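Local coordinates for protein alkane monooxygenase (Geobacillus thermodenitrificans, PDB 3B9O) that belongs to the luciferase-like monooxygenases, a family built on the TIM barrel, and holds flavin mononucleotide in a pocket, at residues S141-F146 with D155-L160; V103-T108 with D162-V167; Y113-R118 with I130-V135. All coordinates share one frame; numbering follows the deposited sequence.

Contact 1 of 3, residues S141-F146 with D155-L160. With FMN (flavin mononucleotide), chain C.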
loop_
_atom_site.group_PDB
_atom_site.type_symbol
_atom_site.label_atom_id
_atom_site.label_comp_id
_atom_site.label_asym_id
_atom_site.label_seq_id
_atom_site.Cartn_x
_atom_site.Cartn_y
_atom_site.Cartn_z
ATOM N N SER A 141 -13.324 13.764 8.773
ATOM C CA SER A 141 -13.539 13.420 10.182
ATOM C C SER A 141 -12.235 13.143 10.935
ATOM O O SER A 141 -12.170 13.372 12.150
ATOM C CB SER A 141 -14.518 12.259 10.359
ATOM O OG SER A 141 -13.885 10.994 10.199
ATOM N N ALA A 142 -11.198 12.695 10.218
ATOM C CA ALA A 142 -9.872 12.557 10.828
ATOM C C ALA A 142 -9.329 13.936 11.323
ATOM O O ALA A 142 -8.851 14.068 12.455
ATOM C CB ALA A 142 -8.903 11.870 9.868
ATOM N N ASP A 143 -9.446 14.976 10.502
ATOM C CA ASP A 143 -8.947 16.284 10.928
ATOM C C ASP A 143 -9.679 16.837 12.153
ATOM O O ASP A 143 -9.048 17.505 13.000
ATOM C CB ASP A 143 -8.971 17.285 9.777
ATOM C CG ASP A 143 -8.146 16.818 8.622
ATOM O OD1 ASP A 143 -7.056 17.361 8.403
ATOM O OD2 ASP A 143 -8.549 15.846 7.966
ATOM N N LYS A 144 -10.982 16.561 12.240
ATOM C CA LYS A 144 -11.793 16.944 13.398
ATOM C C LYS A 144 -11.346 16.161 14.641
ATOM O O LYS A 144 -11.178 16.734 15.714
ATOM C CB LYS A 144 -13.275 16.657 13.149
ATOM C CG LYS A 144 -14.003 17.528 12.098
ATOM C CD LYS A 144 -15.454 16.995 11.878
ATOM C CE LYS A 144 -16.470 17.637 12.867
ATOM N NZ LYS A 144 -17.611 16.717 13.324
ATOM N N ASN A 145 -11.170 14.850 14.482
ATOM C CA ASN A 145 -10.832 13.957 15.597
ATOM C C ASN A 145 -9.388 13.976 16.111
ATOM O O ASN A 145 -9.111 13.507 17.216
ATOM C CB ASN A 145 -11.264 12.547 15.252
ATOM C CG ASN A 145 -12.740 12.402 15.333
ATOM O OD1 ASN A 145 -13.352 12.917 16.269
ATOM N ND2 ASN A 145 -13.344 11.760 14.344
ATOM N N PHE A 146 -8.471 14.485 15.299
ATOM C CA PHE A 146 -7.132 14.776 15.778
ATOM C C PHE A 146 -7.016 16.261 16.213
ATOM O O PHE A 146 -5.933 16.741 16.558
ATOM C CB PHE A 146 -6.076 14.366 14.745
ATOM C CG PHE A 146 -5.848 12.889 14.668
ATOM C CD1 PHE A 146 -6.610 12.098 13.804
ATOM C CD2 PHE A 146 -4.885 12.271 15.483
ATOM C CE1 PHE A 146 -6.400 10.718 13.735
ATOM C CE2 PHE A 146 -4.676 10.891 15.414
ATOM C CZ PHE A 146 -5.430 10.125 14.540
ATOM N N ASP A 155 -2.885 20.081 -1.682
ATOM C CA ASP A 155 -1.493 20.175 -2.103
ATOM C C ASP A 155 -0.570 20.448 -0.925
ATOM O O ASP A 155 0.542 19.906 -0.852
ATOM C CB ASP A 155 -1.306 21.244 -3.191
ATOM C CG ASP A 155 -1.602 20.717 -4.607
ATOM O OD1 ASP A 155 -2.326 19.698 -4.764
ATOM O OD2 ASP A 155 -1.083 21.344 -5.572
ATOM N N GLU A 156 -1.038 21.281 -0.001
ATOM C CA GLU A 156 -0.286 21.608 1.191
ATOM C C GLU A 156 -0.033 20.359 2.079
ATOM O O GLU A 156 0.997 20.246 2.737
ATOM C CB GLU A 156 -1.041 22.683 1.971
ATOM C CG GLU A 156 -0.341 23.145 3.201
ATOM C CD GLU A 156 -1.000 24.367 3.827
ATOM O OE1 GLU A 156 -2.128 24.763 3.391
ATOM O OE2 GLU A 156 -0.360 24.911 4.764
ATOM N N ARG A 157 -0.976 19.428 2.085
ATOM C CA ARG A 157 -0.746 18.148 2.762
ATOM C C ARG A 157 0.497 17.412 2.241
ATOM O O ARG A 157 1.192 16.772 3.026
ATOM C CB ARG A 157 -1.980 17.247 2.631
ATOM C CG ARG A 157 -3.116 17.709 3.536
ATOM C CD ARG A 157 -4.422 17.019 3.245
ATOM N NE ARG A 157 -5.410 17.609 4.118
ATOM C CZ ARG A 157 -6.160 16.952 4.995
ATOM N NH1 ARG A 157 -6.100 15.627 5.102
ATOM N NH2 ARG A 157 -7.006 17.632 5.741
ATOM N N TYR A 158 0.769 17.510 0.937
ATOM C CA TYR A 158 1.969 16.907 0.336
ATOM C C TYR A 158 3.269 17.638 0.687
ATOM O O TYR A 158 4.320 17.008 0.825
ATOM C CB TYR A 158 1.826 16.761 -1.188
ATOM C CG TYR A 158 1.059 15.522 -1.600
ATOM C CD1 TYR A 158 -0.259 15.599 -2.036
ATOM C CD2 TYR A 158 1.649 14.265 -1.521
ATOM C CE1 TYR A 158 -0.967 14.431 -2.404
ATOM C CE2 TYR A 158 0.955 13.094 -1.875
ATOM C CZ TYR A 158 -0.346 13.173 -2.316
ATOM O OH TYR A 158 -1.016 12.000 -2.670
ATOM N N ASP A 159 3.207 18.957 0.846
ATOM C CA ASP A 159 4.356 19.693 1.354
ATOM C C ASP A 159 4.704 19.265 2.791
ATOM O O ASP A 159 5.875 19.140 3.144
ATOM C CB ASP A 159 4.077 21.195 1.324
ATOM C CG ASP A 159 3.842 21.728 -0.102
ATOM O OD1 ASP A 159 4.433 21.215 -1.064
ATOM O OD2 ASP A 159 3.075 22.682 -0.225
ATOM N N LEU A 160 3.677 19.080 3.616
ATOM C CA LEU A 160 3.843 18.562 4.967
ATOM C C LEU A 160 4.480 17.153 4.929
ATOM O O LEU A 160 5.441 16.860 5.668
ATOM C CB LEU A 160 2.482 18.558 5.689
ATOM C CG LEU A 160 2.388 17.748 6.988
ATOM C CD1 LEU A 160 3.357 18.271 8.043
ATOM C CD2 LEU A 160 0.979 17.784 7.515
HETATM N N1 FMN C . -5.639 6.771 0.894
HETATM C C2 FMN C . -5.707 6.360 2.181
HETATM O O2 FMN C . -5.966 7.224 3.070
HETATM N N3 FMN C . -5.492 5.032 2.458
HETATM C C4 FMN C . -5.204 4.129 1.467
HETATM O O4 FMN C . -5.002 2.927 1.745
HETATM C C4A FMN C . -5.124 4.554 0.132
HETATM N N5 FMN C . -4.835 3.709 -0.904
HETATM C C5A FMN C . -4.789 4.186 -2.188
HETATM C C6 FMN C . -4.506 3.345 -3.282
HETATM C C7 FMN C . -4.450 3.857 -4.593
HETATM C C7M FMN C . -4.151 2.965 -5.779
HETATM C C8 FMN C . -4.668 5.209 -4.815
HETATM C C8M FMN C . -4.615 5.771 -6.218
HETATM C C9 FMN C . -4.954 6.058 -3.740
HETATM C C9A FMN C . -5.020 5.558 -2.426
HETATM N N10 FMN C . -5.298 6.386 -1.386
HETATM C C10 FMN C . -5.360 5.909 -0.126
HETATM C "C1'" FMN C . -5.543 7.830 -1.588
HETATM C "C2'" FMN C . -4.252 8.618 -1.307
HETATM O "O2'" FMN C . -3.204 7.747 -0.876
HETATM C "C3'" FMN C . -4.376 9.750 -0.274
HETATM O "O3'" FMN C . -5.067 9.348 0.929
HETATM C "C4'" FMN C . -4.893 11.072 -0.882
HETATM O "O4'" FMN C . -6.005 11.599 -0.152
HETATM C "C5'" FMN C . -5.291 10.988 -2.360
HETATM O "O5'" FMN C . -4.109 11.326 -3.075
HETATM P P FMN C . -4.121 12.066 -4.501
HETATM O O1P FMN C . -5.224 13.106 -4.385
HETATM O O2P FMN C . -2.724 12.604 -4.597
HETATM O O3P FMN C . -4.498 11.009 -5.523
#

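Contact 2 of 3, residues V103-T108 with D162-V167. With FMN (flavin mononucleotide), chain C.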
loop_
_atom_site.group_PDB
_atom_site.type_symbol
_atom_site.label_atom_id
_atom_site.label_comp_id
_atom_site.label_asym_id
_atom_site.label_seq_id
_atom_site.Cartn_x
_atom_site.Cartn_y
_atom_site.Cartn_z
ATOM N N VAL A 103 2.716 -1.106 5.171
ATOM C CA VAL A 103 1.695 -0.525 6.014
ATOM C C VAL A 103 1.454 0.906 5.580
ATOM O O VAL A 103 2.392 1.720 5.439
ATOM C CB VAL A 103 2.013 -0.584 7.554
ATOM C CG1 VAL A 103 2.005 -2.029 8.071
ATOM C CG2 VAL A 103 3.349 0.132 7.943
ATOM N N THR A 104 0.188 1.191 5.335
ATOM C CA THR A 104 -0.265 2.557 5.022
ATOM C C THR A 104 -0.312 3.315 6.333
ATOM O O THR A 104 -0.805 2.810 7.342
ATOM C CB THR A 104 -1.667 2.574 4.331
ATOM O OG1 THR A 104 -1.573 1.926 3.060
ATOM C CG2 THR A 104 -2.226 4.024 4.143
ATOM N N PHE A 105 0.240 4.525 6.313
ATOM C CA PHE A 105 0.253 5.402 7.484
ATOM C C PHE A 105 0.375 6.856 6.992
ATOM O O PHE A 105 1.226 7.183 6.169
ATOM C CB PHE A 105 1.399 5.056 8.446
ATOM C CG PHE A 105 1.593 6.096 9.529
ATOM C CD1 PHE A 105 2.524 7.129 9.355
ATOM C CD2 PHE A 105 0.803 6.089 10.675
ATOM C CE1 PHE A 105 2.696 8.111 10.342
ATOM C CE2 PHE A 105 0.973 7.050 11.680
ATOM C CZ PHE A 105 1.925 8.072 11.503
ATOM N N SER A 106 -0.522 7.700 7.482
ATOM C CA SER A 106 -0.645 9.097 7.061
ATOM C C SER A 106 0.374 10.041 7.714
ATOM O O SER A 106 0.650 9.953 8.919
ATOM C CB SER A 106 -2.063 9.579 7.420
ATOM O OG SER A 106 -2.235 10.896 7.021
ATOM N N THR A 107 0.900 10.956 6.903
ATOM C CA THR A 107 1.767 12.058 7.344
ATOM C C THR A 107 1.012 13.252 8.012
ATOM O O THR A 107 1.629 14.198 8.523
ATOM C CB THR A 107 2.594 12.600 6.145
ATOM O OG1 THR A 107 1.739 12.909 5.037
ATOM C CG2 THR A 107 3.632 11.559 5.674
ATOM N N THR A 108 -0.303 13.190 8.030
ATOM C CA THR A 108 -1.092 14.397 8.271
ATOM C C THR A 108 -1.353 14.650 9.762
ATOM O O THR A 108 -1.449 15.817 10.164
ATOM C CB THR A 108 -2.377 14.382 7.426
ATOM O OG1 THR A 108 -2.021 14.217 6.052
ATOM C CG2 THR A 108 -3.178 15.680 7.574
ATOM N N ASP A 162 6.424 16.019 2.539
ATOM C CA ASP A 162 7.815 16.220 2.198
ATOM C C ASP A 162 8.681 16.372 3.453
ATOM O O ASP A 162 9.689 15.676 3.606
ATOM C CB ASP A 162 7.996 17.468 1.315
ATOM C CG ASP A 162 7.751 17.195 -0.151
ATOM O OD1 ASP A 162 7.156 18.069 -0.819
ATOM O OD2 ASP A 162 8.170 16.130 -0.668
ATOM N N GLU A 163 8.258 17.257 4.360
ATOM C CA GLU A 163 9.071 17.575 5.537
ATOM C C GLU A 163 9.001 16.405 6.546
ATOM O O GLU A 163 9.970 16.138 7.236
ATOM C CB GLU A 163 8.576 18.853 6.223
ATOM C CG GLU A 163 9.620 19.440 7.158
ATOM C CD GLU A 163 9.117 20.595 7.978
ATOM O OE1 GLU A 163 8.292 21.407 7.502
ATOM O OE2 GLU A 163 9.540 20.682 9.117
ATOM N N TYR A 164 7.844 15.734 6.605
ATOM C CA TYR A 164 7.653 14.559 7.447
ATOM C C TYR A 164 8.716 13.489 7.067
ATOM O O TYR A 164 9.409 12.934 7.933
ATOM C CB TYR A 164 6.218 14.025 7.232
ATOM C CG TYR A 164 5.732 13.091 8.319
ATOM C CD1 TYR A 164 4.711 13.491 9.193
ATOM C CD2 TYR A 164 6.311 11.815 8.490
ATOM C CE1 TYR A 164 4.239 12.674 10.206
ATOM C CE2 TYR A 164 5.850 10.961 9.540
ATOM C CZ TYR A 164 4.817 11.407 10.380
ATOM O OH TYR A 164 4.386 10.587 11.401
ATOM N N LEU A 165 8.796 13.193 5.779
ATOM C CA LEU A 165 9.831 12.285 5.245
ATOM C C LEU A 165 11.255 12.809 5.491
ATOM O O LEU A 165 12.140 12.036 5.828
ATOM C CB LEU A 165 9.574 11.974 3.772
ATOM C CG LEU A 165 8.576 10.829 3.480
ATOM C CD1 LEU A 165 8.502 10.708 1.994
ATOM C CD2 LEU A 165 9.051 9.497 4.065
ATOM N N GLU A 166 11.470 14.125 5.343
ATOM C CA GLU A 166 12.783 14.753 5.617
ATOM C C GLU A 166 13.226 14.334 7.023
ATOM O O GLU A 166 14.360 13.871 7.221
ATOM C CB GLU A 166 12.690 16.308 5.528
ATOM C CG GLU A 166 14.060 17.036 5.397
ATOM C CD GLU A 166 14.063 18.630 5.503
ATOM O OE1 GLU A 166 15.214 19.160 5.657
ATOM O OE2 GLU A 166 12.984 19.340 5.452
ATOM N N VAL A 167 12.308 14.504 7.980
ATOM C CA VAL A 167 12.536 14.188 9.417
ATOM C C VAL A 167 12.841 12.712 9.625
ATOM O O VAL A 167 13.834 12.371 10.279
ATOM C CB VAL A 167 11.308 14.598 10.319
ATOM C CG1 VAL A 167 11.489 14.127 11.744
ATOM C CG2 VAL A 167 11.071 16.147 10.271
HETATM N N1 FMN C . -5.639 6.771 0.894
HETATM C C2 FMN C . -5.707 6.360 2.181
HETATM O O2 FMN C . -5.966 7.224 3.070
HETATM N N3 FMN C . -5.492 5.032 2.458
HETATM C C4 FMN C . -5.204 4.129 1.467
HETATM O O4 FMN C . -5.002 2.927 1.745
HETATM C C4A FMN C . -5.124 4.554 0.132
HETATM N N5 FMN C . -4.835 3.709 -0.904
HETATM C C5A FMN C . -4.789 4.186 -2.188
HETATM C C6 FMN C . -4.506 3.345 -3.282
HETATM C C7 FMN C . -4.450 3.857 -4.593
HETATM C C7M FMN C . -4.151 2.965 -5.779
HETATM C C8 FMN C . -4.668 5.209 -4.815
HETATM C C8M FMN C . -4.615 5.771 -6.218
HETATM C C9 FMN C . -4.954 6.058 -3.740
HETATM C C9A FMN C . -5.020 5.558 -2.426
HETATM N N10 FMN C . -5.298 6.386 -1.386
HETATM C C10 FMN C . -5.360 5.909 -0.126
HETATM C "C1'" FMN C . -5.543 7.830 -1.588
HETATM C "C2'" FMN C . -4.252 8.618 -1.307
HETATM O "O2'" FMN C . -3.204 7.747 -0.876
HETATM C "C3'" FMN C . -4.376 9.750 -0.274
HETATM O "O3'" FMN C . -5.067 9.348 0.929
HETATM C "C4'" FMN C . -4.893 11.072 -0.882
HETATM O "O4'" FMN C . -6.005 11.599 -0.152
HETATM C "C5'" FMN C . -5.291 10.988 -2.360
HETATM O "O5'" FMN C . -4.109 11.326 -3.075
HETATM P P FMN C . -4.121 12.066 -4.501
HETATM O O1P FMN C . -5.224 13.106 -4.385
HETATM O O2P FMN C . -2.724 12.604 -4.597
HETATM O O3P FMN C . -4.498 11.009 -5.523
#

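Contact 3 of 3, residues Y113-R118 with I130-V135. With FMN (flavin mononucleotide), chain C.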
loop_
_atom_site.group_PDB
_atom_site.type_symbol
_atom_site.label_atom_id
_atom_site.label_comp_id
_atom_site.label_asym_id
_atom_site.label_seq_id
_atom_site.Cartn_x
_atom_site.Cartn_y
_atom_site.Cartn_z
ATOM N N TYR A 113 8.350 11.740 15.036
ATOM C CA TYR A 113 9.361 11.180 15.954
ATOM C C TYR A 113 8.870 9.838 16.483
ATOM O O TYR A 113 9.670 8.909 16.596
ATOM C CB TYR A 113 9.657 12.121 17.116
ATOM C CG TYR A 113 10.904 11.804 17.914
ATOM C CD1 TYR A 113 12.180 12.065 17.399
ATOM C CD2 TYR A 113 10.802 11.305 19.199
ATOM C CE1 TYR A 113 13.312 11.816 18.151
ATOM C CE2 TYR A 113 11.942 11.076 19.987
ATOM C CZ TYR A 113 13.176 11.343 19.461
ATOM O OH TYR A 113 14.300 11.090 20.193
ATOM N N GLY A 114 7.560 9.756 16.743
ATOM C CA GLY A 114 6.925 8.523 17.230
ATOM C C GLY A 114 6.828 7.483 16.117
ATOM O O GLY A 114 7.106 6.295 16.345
ATOM N N HIS A 115 6.470 7.936 14.911
ATOM C CA HIS A 115 6.484 7.092 13.739
ATOM C C HIS A 115 7.868 6.518 13.412
ATOM O O HIS A 115 8.001 5.348 13.010
ATOM C CB HIS A 115 5.939 7.812 12.503
ATOM C CG HIS A 115 5.713 6.886 11.349
ATOM N ND1 HIS A 115 6.354 7.028 10.139
ATOM C CD2 HIS A 115 4.971 5.755 11.254
ATOM C CE1 HIS A 115 5.973 6.060 9.328
ATOM N NE2 HIS A 115 5.135 5.273 9.984
ATOM N N ALA A 116 8.906 7.335 13.556
ATOM C CA ALA A 116 10.222 6.871 13.201
ATOM C C ALA A 116 10.643 5.699 14.083
ATOM O O ALA A 116 11.186 4.713 13.577
ATOM C CB ALA A 116 11.261 8.025 13.268
ATOM N N ARG A 117 10.388 5.809 15.381
ATOM C CA ARG A 117 10.689 4.737 16.329
ATOM C C ARG A 117 9.836 3.490 16.004
ATOM O O ARG A 117 10.363 2.394 16.061
ATOM C CB ARG A 117 10.456 5.138 17.781
ATOM C CG ARG A 117 10.795 3.974 18.771
ATOM C CD ARG A 117 10.762 4.382 20.220
ATOM N NE ARG A 117 9.380 4.414 20.675
ATOM C CZ ARG A 117 9.007 4.276 21.936
ATOM N NH1 ARG A 117 9.927 4.130 22.893
ATOM N NH2 ARG A 117 7.719 4.311 22.239
ATOM N N ARG A 118 8.553 3.662 15.695
ATOM C CA ARG A 118 7.689 2.514 15.336
ATOM C C ARG A 118 8.227 1.733 14.127
ATOM O O ARG A 118 8.260 0.483 14.139
ATOM C CB ARG A 118 6.220 2.933 15.048
ATOM C CG ARG A 118 5.382 3.248 16.319
ATOM C CD ARG A 118 3.922 3.417 15.944
ATOM N NE ARG A 118 3.197 3.920 17.113
ATOM C CZ ARG A 118 3.083 5.197 17.445
ATOM N NH1 ARG A 118 3.595 6.153 16.666
ATOM N NH2 ARG A 118 2.429 5.516 18.555
ATOM N N ILE A 130 9.906 -4.594 6.302
ATOM C CA ILE A 130 8.888 -3.560 6.469
ATOM C C ILE A 130 8.926 -2.489 5.329
ATOM O O ILE A 130 10.005 -2.113 4.818
ATOM C CB ILE A 130 8.961 -2.888 7.901
ATOM C CG1 ILE A 130 7.656 -2.166 8.262
ATOM C CG2 ILE A 130 10.150 -1.893 8.033
ATOM C CD1 ILE A 130 6.433 -3.097 8.469
ATOM N N ALA A 131 7.733 -2.009 4.966
ATOM C CA ALA A 131 7.576 -0.973 3.970
ATOM C C ALA A 131 6.503 -0.029 4.477
ATOM O O ALA A 131 5.645 -0.423 5.279
ATOM C CB ALA A 131 7.171 -1.584 2.634
ATOM N N TRP A 132 6.603 1.223 4.045
ATOM C CA TRP A 132 5.655 2.242 4.424
ATOM C C TRP A 132 5.015 2.863 3.198
ATOM O O TRP A 132 5.693 3.465 2.349
ATOM C CB TRP A 132 6.351 3.291 5.328
ATOM C CG TRP A 132 5.538 4.516 5.653
ATOM C CD1 TRP A 132 4.157 4.632 5.692
ATOM C CD2 TRP A 132 6.064 5.813 6.006
ATOM N NE1 TRP A 132 3.808 5.945 6.025
ATOM C CE2 TRP A 132 4.946 6.685 6.222
ATOM C CE3 TRP A 132 7.370 6.330 6.129
ATOM C CZ2 TRP A 132 5.102 8.055 6.575
ATOM C CZ3 TRP A 132 7.527 7.679 6.492
ATOM C CH2 TRP A 132 6.394 8.513 6.737
ATOM N N ASN A 133 3.697 2.710 3.123
ATOM C CA ASN A 133 2.891 3.428 2.133
ATOM C C ASN A 133 2.522 4.819 2.646
ATOM O O ASN A 133 1.655 4.988 3.505
ATOM C CB ASN A 133 1.671 2.625 1.685
ATOM C CG ASN A 133 0.827 3.371 0.622
ATOM O OD1 ASN A 133 1.370 3.974 -0.309
ATOM N ND2 ASN A 133 -0.488 3.334 0.765
ATOM N N VAL A 134 3.243 5.805 2.117
ATOM C CA VAL A 134 3.132 7.208 2.512
ATOM C C VAL A 134 1.907 7.802 1.857
ATOM O O VAL A 134 1.772 7.799 0.645
ATOM C CB VAL A 134 4.360 8.026 2.098
ATOM C CG1 VAL A 134 4.203 9.497 2.583
ATOM C CG2 VAL A 134 5.590 7.419 2.687
ATOM N N VAL A 135 1.020 8.310 2.698
ATOM C CA VAL A 135 -0.284 8.781 2.288
ATOM C C VAL A 135 -0.528 10.165 2.949
ATOM O O VAL A 135 0.105 10.477 3.959
ATOM C CB VAL A 135 -1.299 7.681 2.730
ATOM C CG1 VAL A 135 -2.493 8.228 3.429
ATOM C CG2 VAL A 135 -1.586 6.718 1.574
HETATM N N1 FMN C . -5.639 6.771 0.894
HETATM C C2 FMN C . -5.707 6.360 2.181
HETATM O O2 FMN C . -5.966 7.224 3.070
HETATM N N3 FMN C . -5.492 5.032 2.458
HETATM C C4 FMN C . -5.204 4.129 1.467
HETATM O O4 FMN C . -5.002 2.927 1.745
HETATM C C4A FMN C . -5.124 4.554 0.132
HETATM N N5 FMN C . -4.835 3.709 -0.904
HETATM C C5A FMN C . -4.789 4.186 -2.188
HETATM C C6 FMN C . -4.506 3.345 -3.282
HETATM C C7 FMN C . -4.450 3.857 -4.593
HETATM C C7M FMN C . -4.151 2.965 -5.779
HETATM C C8 FMN C . -4.668 5.209 -4.815
HETATM C C8M FMN C . -4.615 5.771 -6.218
HETATM C C9 FMN C . -4.954 6.058 -3.740
HETATM C C9A FMN C . -5.020 5.558 -2.426
HETATM N N10 FMN C . -5.298 6.386 -1.386
HETATM C C10 FMN C . -5.360 5.909 -0.126
HETATM C "C1'" FMN C . -5.543 7.830 -1.588
HETATM C "C2'" FMN C . -4.252 8.618 -1.307
HETATM O "O2'" FMN C . -3.204 7.747 -0.876
HETATM C "C3'" FMN C . -4.376 9.750 -0.274
HETATM O "O3'" FMN C . -5.067 9.348 0.929
HETATM C "C4'" FMN C . -4.893 11.072 -0.882
HETATM O "O4'" FMN C . -6.005 11.599 -0.152
HETATM C "C5'" FMN C . -5.291 10.988 -2.360
HETATM O "O5'" FMN C . -4.109 11.326 -3.075
HETATM P P FMN C . -4.121 12.066 -4.501
HETATM O O1P FMN C . -5.224 13.106 -4.385
HETATM O O2P FMN C . -2.724 12.604 -4.597
HETATM O O3P FMN C . -4.498 11.009 -5.523
#

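Contact 1 of 3, residues S141-F146 with D155-L160
Beside the flavin mononucleotide site of this TIM-barrel protein, a salt bridge joins D143 of helix 140-145 and R157 of helix 154-174, the single link between the two segments. The helices stand well apart, with the CA atoms of D143 and R157 11.7 Å from each other, and the gap is bridged almost entirely by the arginine. Its chain runs straight from CG to NE, while the shorter aspartate reaches back from the opposite direction, its CG turned anti to the carbonyl carbon (chi1 -59°), which aims the carboxylate across at the guanidinium. R157 NH2 lies 2.7 Å from D143 OD1, but the N-H points poorly at this oxygen (117°), so the hydrogen-bond part of the bridge is weak and attraction between the charges probably counts for more. The carboxylate and guanidinium planes are turned 46° against each other rather than laid flat as a two-pronged pair. OD1 approaches the guanidinium obliquely; D143 OD2 sits at its edge, in the guanidinium plane, 3.2 Å from R157 NH2. OD2 has a stronger partner in the hydroxyl of Y109, and R157 NE is hydrogen-bonded to L152 O, so both ends of the bridge are tied to loops. R157 NH1 reaches S137 O in a weak hydrogen bond, and the backbone N of S137 in turn binds FMN, which makes R157 a second-shell neighbour of the cofactor. One residue further along the helix, Y158 touches the cofactor directly. Its ring meets F236 of helix 231-240, and the phosphate lies at the edge of the phenol, near the ring plane, where Y158 OH donates a hydrogen bond of 2.6 Å to FMN O2P.

Contact 2 of 3, residues V103-T108 with D162-V167
Carbon contacts between T107 and Y164 carry most of this buried junction of the strand 100-106 exit with helix 154-174. T107 lies over one face of the phenol: its CA makes a CH-pi contact, 4.0 Å from the centroid of the Y164 ring and 24° off the ring normal, and its CG2 packs 3.7 Å from Y164 CG. The methyl comes over this face because T107 CG2 stands anti to its own carbonyl carbon, which leaves OG1 turned to V135 O as hydrogen-bond partner. T107 O also lies close, 3.2 Å from Y164 CD1.

F105 adds a second apolar contact, its side chain crossing that of Y164 at about a right angle. The tyrosine hydroxyl arrives at the rim of the phenyl ring, near its plane, with Y164 OH 3.2 Å from F105 CE1. This oxygen is hydrogen-bonded to E110 O, which pins the far end of the phenol.

Among polar bonds, S106 OG accepts from T108 N at 3.2 Å (157°), an ST turn that bends the chain as the strand ends. T104 OG1 is hydrogen-bonded to L56 O and N133 ND2; its 3.8 Å to FMN O4 is only a loose approach.

Strand 100-106 runs parallel between strands 53-57 and 130-135; Y164 also touches P112 and H115 of helix 112-125, while L165 touches W132 and, on helix 231-240, F236 and H240.

Contact 3 of 3, residues Y113-R118 with I130-V135
Helix 112-125 packs on strand 130-135 with its backbone well clear of the sheet, the CA atoms of H115 and W132 being 10.5 Å apart, and two aromatic side chains span the interval. They meet in an edge-to-face (T-shaped) pair: the imidazole of H115 turns its edge to the indole face of W132, with 4.2 Å between the centroids of the H115 ring and the W132 six-membered ring and 63° between the planes. The imidazole edge stands over the centre of the indole. H115 CG is anti to the backbone N (chi1 -170°), which sends the ring out from the helix toward the strand.

W132 is enclosed on its other face as well, where V134 CG2 rests 3.6 Å above the indole plane, over its centre. The indole is thus clamped between a helix residue and a residue of its own strand. W132 NE1 is hydrogen-bonded to F105 O, which satisfies the buried N-H and fixes the rotation of the ring.

At the end of the strand the inner side reaches the cofactor: V135 CG1 lies 3.6 Å from FMN O2, while the tighter approach of V135 CG2 to FMN O2' is doubtful in detail.

The pair belongs to the beta-alpha-beta crossover formed by strand 100-106, helix 112-125 and strand 130-135; H115 stacks on F105, L165 and W172 of helix 154-174 also touch W132, and strand 223-227 lies along the other edge of strand 130-135.

How the contacts relate
All three contacts reach FMN: contact 1 at the phosphate, contact 2 loosely near O4 of the flavin, contact 3 at the ribityl chain and also the flavin. Contacts 2 and 3 are the closer neighbours, their centres about 7 Å apart, and share the barrel sheet, where V103 O and N133 N are 2.8 Å apart, a probable hydrogen bond. Helix 154-174 serves contacts 1 and 2, whose centres lie about 11 Å apart; L160 CD2 packs 3.8 Å from T107 O between them. Contacts 1 and 3 do not touch, with nearest atoms about 6 Å apart, although strand 130-135 leads on to helix 140-145 in the chain.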